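UPF0237 protein SP_0238 (PDB 1ZPV) is of unknown function but forms a homodimer built on the ACT-domain fold, a module that in many relatives serves as a small-molecule-binding regulatory unit. Local coordinates at residues S37-V40 against F45-M48. Sequence-based numbering, arbitrary orientation.
Sequences SQTV and FTMM
With chi1 at 75°, Thr-46 holds its hydroxyl between its own backbone N and carbonyl carbon, from where OG1 reaches back across the hairpin to Thr-39 O at 2.8 Å. Thr-39 O also accepts Thr-46 N at 2.8 Å, and the two donors arrive from opposite faces of its carbonyl plane. On the other face of the sheet, Phe-45 swings CG anti to its backbone N (chi1 177°), which lays the ring alongside the aliphatic base of Gln-38; Phe-45 CZ lies 3.7 Å from Gln-38 CB. Gln-38 CG also rests beside CB of Met-47 (selenomethionine here, like Met-48) at 3.6 Å, before the bent chain carries the amide away. The backbone ladder is a textbook antiparallel one: Ser-37 and Met-48 form one hydrogen-bonded pair, Thr-39 and Thr-46 the next, with Gln-38 and Met-47 a non-hydrogen-bonded pair between them. Strand 32-41 is outermost in the chain's four-stranded sheet, while Phe-45 and Met-47 pack onto helix 18-28. Across the threonine-bearing face lies the second subunit, whose Met-48 meets Thr-46. Chemically, the side-chain hydroxyl adds a third bond to an ordinary two-bond pair, tying its rotation to the backbone and giving the hydroxyl of the buried Thr-46 a partner within the hairpin.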
# COMPACT_ATOMS: atom_id res chain seq x y z
N SER C 37 3.52 -12.53 3.55
CA SER C 37 2.33 -12.25 2.80
C SER C 37 2.74 -11.87 1.38
O SER C 37 3.86 -11.40 1.15
CB SER C 37 1.54 -11.12 3.47
OG SER C 37 0.26 -10.92 2.88
N GLN C 38 1.85 -12.11 0.43
CA GLN C 38 2.07 -11.76 -0.97
C GLN C 38 0.81 -11.22 -1.58
O GLN C 38 -0.30 -11.62 -1.18
CB GLN C 38 2.51 -12.96 -1.81
CG GLN C 38 3.60 -13.82 -1.21
CD GLN C 38 3.07 -14.95 -0.32
OE1 GLN C 38 3.22 -14.91 0.91
NE2 GLN C 38 2.46 -15.97 -0.95
N THR C 39 0.96 -10.32 -2.55
CA THR C 39 -0.17 -9.81 -3.31
C THR C 39 0.27 -9.35 -4.67
O THR C 39 1.35 -8.75 -4.81
CB THR C 39 -0.85 -8.55 -2.72
OG1 THR C 39 -0.61 -8.44 -1.31
CG2 THR C 39 -2.37 -8.63 -3.01
N VAL C 40 -0.58 -9.60 -5.65
CA VAL C 40 -0.54 -8.82 -6.91
C VAL C 40 -1.07 -7.39 -6.55
O VAL C 40 -2.04 -7.24 -5.79
CB VAL C 40 -1.36 -9.51 -8.06
CG1 VAL C 40 -1.25 -8.72 -9.39
CG2 VAL C 40 -0.87 -10.91 -8.28
N PHE C 45 3.96 -8.02 -8.75
CA PHE C 45 3.88 -9.03 -7.73
C PHE C 45 4.64 -8.50 -6.54
O PHE C 45 5.75 -7.99 -6.70
CB PHE C 45 4.50 -10.37 -8.19
CG PHE C 45 4.49 -11.40 -7.10
CD1 PHE C 45 3.27 -11.93 -6.66
CD2 PHE C 45 5.67 -11.82 -6.49
CE1 PHE C 45 3.24 -12.87 -5.63
CE2 PHE C 45 5.63 -12.80 -5.42
CZ PHE C 45 4.43 -13.29 -5.01
N THR C 46 4.05 -8.59 -5.36
CA THR C 46 4.69 -8.06 -4.18
C THR C 46 4.66 -9.08 -3.03
O THR C 46 3.75 -9.90 -2.95
CB THR C 46 4.01 -6.78 -3.69
OG1 THR C 46 2.78 -7.12 -3.06
CG2 THR C 46 3.76 -5.80 -4.87
N MSE C 47 5.69 -9.08 -2.20
CA MSE C 47 5.58 -9.90 -0.99
C MSE C 47 6.24 -9.15 0.12
O MSE C 47 7.04 -8.24 -0.12
CB MSE C 47 6.16 -11.32 -1.16
CG MSE C 47 7.53 -11.37 -1.62
SE MSE C 47 8.15 -13.19 -2.01
CE MSE C 47 8.46 -13.73 -0.41
N MSE C 48 5.88 -9.50 1.34
CA MSE C 48 6.52 -8.93 2.49
C MSE C 48 6.72 -10.03 3.51
O MSE C 48 5.90 -10.96 3.59
CB MSE C 48 5.69 -7.78 3.02
CG MSE C 48 5.73 -6.56 2.09
SE MSE C 48 4.93 -4.98 2.83
CE MSE C 48 5.77 -3.64 1.87